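Local coordinates for methylmalonyl-CoA carboxyltransferase 12S subunit (PDB 1ON3), which transfers the carboxyl group of methylmalonyl-CoA to the biotin of the 1.3S subunit, as the hexameric core of the transcarboxylase multienzyme complex, at residues L93-H98 with L255-T260; E277-V282 with D491-R496. All coordinates share one frame; numbering follows the deposited sequence.

Contact 1: residues L93-H98 with L255-T260; sequences LGRPVH and LPQNNT
Arg95 and Gln257 run past each other in opposite directions, and OE1 of Gln257 lies at the guanidinium edge, in its plane, with the amide turned steeply to it, the two planes 74° apart. The arginine presents its NE side: Arg95 NE (2.8 Å) and Arg95 NH2 (2.9 Å) both donate to the single atom OE1 of Gln257. Relative to the amide the two donors differ: NH2 is in the carbonyl plane, whereas NE stands above it. A bend at chi3 (54°) brings the guanidinium to Gln257 and to Leu255 O, with which Arg95 NH2 makes a weak bond (2.7 Å). Gln257 NE2 gives a nearly straight hydrogen bond to Pro96 O (2.9 Å, 164°), received in the carbonyl plane on a lone pair, and the same nitrogen rests against Pro96 CD at 3.5 Å. Arg95 NH1 is engaged by Leu252 O, near the end of helix 241-253. With OE1 accepting two hydrogen bonds and NE2 donating one to the backbone, the amide has its rotation fixed and its flip state defined; in this contact carbonyl oxygens hold the guanidinium, tying the start of strand 95-102 to the loop after helix 241-253.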
loop_
_atom_site.group_PDB
_atom_site.type_symbol
_atom_site.label_atom_id
_atom_site.label_comp_id
_atom_site.label_asym_id
_atom_site.label_seq_id
_atom_site.Cartn_x
_atom_site.Cartn_y
_atom_site.Cartn_z
ATOM N N LEU E 93 5.614 18.778 -30.158
ATOM C CA LEU E 93 6.931 18.179 -30.315
ATOM C C LEU E 93 6.821 16.693 -29.988
ATOM O O LEU E 93 7.653 16.132 -29.283
ATOM C CB LEU E 93 7.956 18.878 -29.414
ATOM C CG LEU E 93 8.747 19.991 -30.117
ATOM C CD1 LEU E 93 7.802 20.996 -30.749
ATOM C CD2 LEU E 93 9.673 20.681 -29.123
ATOM N N GLY E 94 5.760 16.068 -30.493
ATOM C CA GLY E 94 5.549 14.647 -30.270
ATOM C C GLY E 94 4.918 14.255 -28.946
ATOM O O GLY E 94 4.445 13.131 -28.803
ATOM N N ARG E 95 4.900 15.176 -27.984
ATOM C CA ARG E 95 4.331 14.908 -26.663
ATOM C C ARG E 95 2.822 15.034 -26.658
ATOM O O ARG E 95 2.273 16.062 -27.047
ATOM C CB ARG E 95 4.901 15.880 -25.624
ATOM C CG ARG E 95 6.406 15.764 -25.424
ATOM C CD ARG E 95 6.934 16.883 -24.535
ATOM N NE ARG E 95 6.213 16.937 -23.269
ATOM C CZ ARG E 95 6.457 17.806 -22.297
ATOM N NH1 ARG E 95 7.422 18.715 -22.438
ATOM N NH2 ARG E 95 5.739 17.745 -21.177
ATOM N N PRO E 96 2.126 13.988 -26.206
ATOM C CA PRO E 96 0.662 14.018 -26.156
ATOM C C PRO E 96 0.166 15.086 -25.176
ATOM O O PRO E 96 0.706 15.219 -24.069
ATOM C CB PRO E 96 0.309 12.608 -25.661
ATOM C CG PRO E 96 1.489 11.773 -26.127
ATOM C CD PRO E 96 2.642 12.673 -25.792
ATOM N N VAL E 97 -0.849 15.844 -25.583
ATOM C CA VAL E 97 -1.454 16.854 -24.719
ATOM C C VAL E 97 -2.948 16.917 -25.003
ATOM O O VAL E 97 -3.409 16.406 -26.023
ATOM C CB VAL E 97 -0.889 18.295 -24.957
ATOM C CG1 VAL E 97 0.590 18.371 -24.592
ATOM C CG2 VAL E 97 -1.130 18.732 -26.403
ATOM N N HIS E 98 -3.691 17.522 -24.080
ATOM C CA HIS E 98 -5.125 17.755 -24.231
ATOM C C HIS E 98 -5.280 19.271 -24.141
ATOM O O HIS E 98 -4.555 19.928 -23.388
ATOM C CB HIS E 98 -5.927 17.055 -23.135
ATOM C CG HIS E 98 -6.023 15.576 -23.333
ATOM N ND1 HIS E 98 -4.995 14.710 -23.012
ATOM C CD2 HIS E 98 -6.992 14.819 -23.900
ATOM C CE1 HIS E 98 -5.331 13.483 -23.376
ATOM N NE2 HIS E 98 -6.536 13.523 -23.921
ATOM N N LEU E 255 8.760 20.921 -18.547
ATOM C CA LEU E 255 7.901 20.083 -17.721
ATOM C C LEU E 255 7.677 18.640 -18.128
ATOM O O LEU E 255 7.676 18.293 -19.306
ATOM C CB LEU E 255 6.512 20.744 -17.587
ATOM C CG LEU E 255 6.500 22.267 -17.385
ATOM C CD1 LEU E 255 5.051 22.802 -17.378
ATOM C CD2 LEU E 255 7.201 22.600 -16.075
ATOM N N PRO E 256 7.472 17.777 -17.134
ATOM C CA PRO E 256 7.217 16.360 -17.396
ATOM C C PRO E 256 5.754 16.259 -17.858
ATOM O O PRO E 256 5.003 17.240 -17.773
ATOM C CB PRO E 256 7.411 15.730 -16.029
ATOM C CG PRO E 256 6.901 16.826 -15.096
ATOM C CD PRO E 256 7.536 18.050 -15.685
ATOM N N GLN E 257 5.361 15.094 -18.367
ATOM C CA GLN E 257 3.987 14.878 -18.796
ATOM C C GLN E 257 3.037 14.875 -17.604
ATOM O O GLN E 257 1.909 15.376 -17.692
ATOM C CB GLN E 257 3.866 13.535 -19.502
ATOM C CG GLN E 257 4.465 13.503 -20.883
ATOM C CD GLN E 257 3.717 14.414 -21.836
ATOM O OE1 GLN E 257 4.066 15.582 -21.999
ATOM N NE2 GLN E 257 2.665 13.884 -22.456
ATOM N N ASN E 258 3.494 14.295 -16.495
ATOM C CA ASN E 258 2.691 14.183 -15.280
ATOM C C ASN E 258 3.604 14.012 -14.067
ATOM O O ASN E 258 4.829 13.978 -14.210
ATOM C CB ASN E 258 1.729 12.994 -15.399
ATOM C CG ASN E 258 2.448 11.698 -15.679
ATOM O OD1 ASN E 258 3.148 11.181 -14.824
ATOM N ND2 ASN E 258 2.283 11.166 -16.892
ATOM N N ASN E 259 3.020 13.894 -12.881
ATOM C CA ASN E 259 3.831 13.803 -11.672
ATOM C C ASN E 259 4.581 12.495 -11.402
ATOM O O ASN E 259 5.248 12.380 -10.376
ATOM C CB ASN E 259 2.997 14.186 -10.437
ATOM C CG ASN E 259 1.934 13.157 -10.091
ATOM O OD1 ASN E 259 1.847 12.110 -10.712
ATOM N ND2 ASN E 259 1.123 13.457 -9.079
ATOM N N THR E 260 4.477 11.513 -12.300
ATOM C CA THR E 260 5.179 10.248 -12.091
ATOM C C THR E 260 6.514 10.247 -12.846
ATOM O O THR E 260 7.283 9.286 -12.746
ATOM C CB THR E 260 4.360 9.021 -12.594
ATOM O OG1 THR E 260 4.215 9.096 -14.016
ATOM C CG2 THR E 260 2.979 8.986 -11.961
#

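Contact 2: residues E277-V282 with D491-R496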
loop_
_atom_site.group_PDB
_atom_site.type_symbol
_atom_site.label_atom_id
_atom_site.label_comp_id
_atom_site.label_asym_id
_atom_site.label_seq_id
_atom_site.Cartn_x
_atom_site.Cartn_y
_atom_site.Cartn_z
ATOM N N GLU E 277 34.971 34.397 -14.987
ATOM C CA GLU E 277 34.194 35.627 -15.025
ATOM C C GLU E 277 33.223 35.676 -13.856
ATOM O O GLU E 277 32.839 36.752 -13.415
ATOM C CB GLU E 277 33.413 35.752 -16.335
ATOM C CG GLU E 277 34.282 35.822 -17.577
ATOM C CD GLU E 277 33.471 36.060 -18.840
ATOM O OE1 GLU E 277 33.022 37.206 -19.054
ATOM O OE2 GLU E 277 33.272 35.096 -19.612
ATOM N N LEU E 278 32.842 34.506 -13.350
ATOM C CA LEU E 278 31.919 34.426 -12.217
ATOM C C LEU E 278 32.510 35.048 -10.948
ATOM O O LEU E 278 31.775 35.458 -10.042
ATOM C CB LEU E 278 31.552 32.972 -11.944
ATOM C CG LEU E 278 30.463 32.368 -12.832
ATOM C CD1 LEU E 278 30.495 30.836 -12.752
ATOM C CD2 LEU E 278 29.097 32.932 -12.388
ATOM N N ARG E 279 33.838 35.112 -10.874
ATOM C CA ARG E 279 34.485 35.701 -9.706
ATOM C C ARG E 279 34.280 37.202 -9.659
ATOM O O ARG E 279 34.437 37.819 -8.607
ATOM C CB ARG E 279 35.989 35.456 -9.737
ATOM C CG ARG E 279 36.414 34.017 -9.638
ATOM C CD ARG E 279 37.910 33.924 -9.873
ATOM N NE ARG E 279 38.366 32.539 -9.882
ATOM C CZ ARG E 279 39.509 32.139 -10.427
ATOM N NH1 ARG E 279 40.311 33.023 -11.006
ATOM N NH2 ARG E 279 39.843 30.855 -10.409
ATOM N N ASP E 280 33.925 37.799 -10.791
ATOM C CA ASP E 280 33.795 39.254 -10.821
ATOM C C ASP E 280 32.399 39.848 -10.863
ATOM O O ASP E 280 32.241 41.066 -10.772
ATOM C CB ASP E 280 34.610 39.795 -11.995
ATOM C CG ASP E 280 36.017 39.228 -12.029
ATOM O OD1 ASP E 280 36.697 39.288 -10.986
ATOM O OD2 ASP E 280 36.437 38.720 -13.089
ATOM N N ILE E 281 31.384 39.006 -10.984
ATOM C CA ILE E 281 30.022 39.504 -11.068
ATOM C C ILE E 281 29.516 40.090 -9.761
ATOM O O ILE E 281 28.899 41.155 -9.756
ATOM C CB ILE E 281 29.062 38.394 -11.526
ATOM C CG1 ILE E 281 29.501 37.871 -12.895
ATOM C CG2 ILE E 281 27.644 38.932 -11.586
ATOM C CD1 ILE E 281 28.767 36.614 -13.354
ATOM N N VAL E 282 29.781 39.390 -8.660
ATOM C CA VAL E 282 29.360 39.818 -7.336
ATOM C C VAL E 282 30.457 40.660 -6.677
ATOM O O VAL E 282 31.517 40.148 -6.323
ATOM C CB VAL E 282 29.058 38.592 -6.432
ATOM C CG1 VAL E 282 28.457 39.045 -5.109
ATOM C CG2 VAL E 282 28.125 37.638 -7.154
ATOM N N ASP E 491 35.517 28.125 -5.153
ATOM C CA ASP E 491 36.007 29.155 -6.048
ATOM C C ASP E 491 34.745 29.429 -6.882
ATOM O O ASP E 491 34.158 28.500 -7.460
ATOM C CB ASP E 491 37.133 28.567 -6.914
ATOM C CG ASP E 491 37.591 29.496 -8.028
ATOM O OD1 ASP E 491 38.617 29.158 -8.658
ATOM O OD2 ASP E 491 36.946 30.533 -8.297
ATOM N N PRO E 492 34.296 30.693 -6.930
ATOM C CA PRO E 492 33.095 31.034 -7.706
ATOM C C PRO E 492 33.143 30.462 -9.117
ATOM O O PRO E 492 32.109 30.116 -9.702
ATOM C CB PRO E 492 33.100 32.560 -7.701
ATOM C CG PRO E 492 33.745 32.887 -6.377
ATOM C CD PRO E 492 34.871 31.888 -6.285
ATOM N N ALA E 493 34.351 30.351 -9.659
ATOM C CA ALA E 493 34.531 29.838 -11.014
ATOM C C ALA E 493 34.042 28.405 -11.212
ATOM O O ALA E 493 33.751 28.012 -12.337
ATOM C CB ALA E 493 36.017 29.942 -11.425
ATOM N N ASP E 494 33.963 27.627 -10.130
ATOM C CA ASP E 494 33.524 26.231 -10.209
ATOM C C ASP E 494 32.035 26.021 -9.899
ATOM O O ASP E 494 31.586 24.885 -9.794
ATOM C CB ASP E 494 34.326 25.348 -9.237
ATOM C CG ASP E 494 35.841 25.428 -9.459
ATOM O OD1 ASP E 494 36.278 25.480 -10.621
ATOM O OD2 ASP E 494 36.590 25.410 -8.462
ATOM N N THR E 495 31.283 27.106 -9.743
ATOM C CA THR E 495 29.863 26.995 -9.408
ATOM C C THR E 495 29.064 26.015 -10.274
ATOM O O THR E 495 28.389 25.124 -9.748
ATOM C CB THR E 495 29.199 28.376 -9.438
ATOM O OG1 THR E 495 29.889 29.240 -8.525
ATOM C CG2 THR E 495 27.721 28.284 -9.001
ATOM N N ARG E 496 29.136 26.163 -11.592
ATOM C CA ARG E 496 28.392 25.258 -12.469
ATOM C C ARG E 496 28.751 23.802 -12.185
ATOM O O ARG E 496 27.868 22.955 -12.042
ATOM C CB ARG E 496 28.655 25.591 -13.935
ATOM C CG ARG E 496 27.839 24.751 -14.929
ATOM C CD ARG E 496 28.061 25.242 -16.346
ATOM N NE ARG E 496 27.838 24.211 -17.360
ATOM C CZ ARG E 496 26.647 23.793 -17.777
ATOM N NH1 ARG E 496 25.527 24.316 -17.273
ATOM N NH2 ARG E 496 26.581 22.850 -18.713
#
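Arg279 and Asp491 supply the ionic part of this contact, a two-pronged salt bridge. The arginine approaches side-on, Arg279 NE donating to Asp491 OD2 (2.9 Å, 167°) and Arg279 NH2 to Asp491 OD1 (2.7 Å), so each oxygen receives its own nitrogen. Both oxygens are met on the syn side, and the guanidinium and carboxylate planes are only 26° apart. The arginine chain is extended from CG to NE, which lets its head reach the Asp491 carboxylate, while that carboxylate, with CG anti to the backbone N (chi1 172°), swings out to meet it.

A hydrogen bond within 491-496 prepares that receptor. Asp491 OD2 also accepts from the backbone N of Ala493 (2.9 Å), an Asx turn; this donor comes from above the carboxylate plane, and together with the arginine it restrains the group's rotation. Further on, Pro492 O receives both the backbone N and OG1 of Thr495 from the same face of its plane, bonds that hold the turn into the helix.

Van der Waals packing accompanies the ion pair. Pro492 CB lies 4.0 Å from Arg279 CA, its ring crossing the arginine side chain at about a right angle, and Ala493 CB sits 3.8 Å from Arg279 NE. Leu278 points toward the turn and places CD1 3.5 Å from Pro492 O, with the CB of Thr495 a little farther off.

Around these groups, Leu278 also packs on Lys298 and Ile299 of helix 293-299, and Pro492 rests on Pro432. Met12 of a neighbouring subunit packs against Arg279 and Pro492. The contact thus sets the short, weakly bonded helical turn at about 278-281 against the 3-10 turn that follows strand 488-489, outermost in its sheet within this chain, and leads into helix 495-505.

How the contacts relate
Contact 1 closes before contact 2 opens, so the two follow in series along the chain, with centres 35 Å apart and nearest atoms about 17 Å apart. Each belongs to a different half of this duplicated carboxyltransferase. Contact 1 involves strand 95-102 of the seven-stranded mixed sheet that runs from 60-62 to 236-238; contact 2 adjoins the end of the corresponding second sheet, just past strand 488-489. Both join pieces distant in sequence, separated by 156 and 208 residues, and each does so inside its own half. Together they illustrate one principle: each contact fastens a loop or short helical turn to an element in or next to the sheet of its own half.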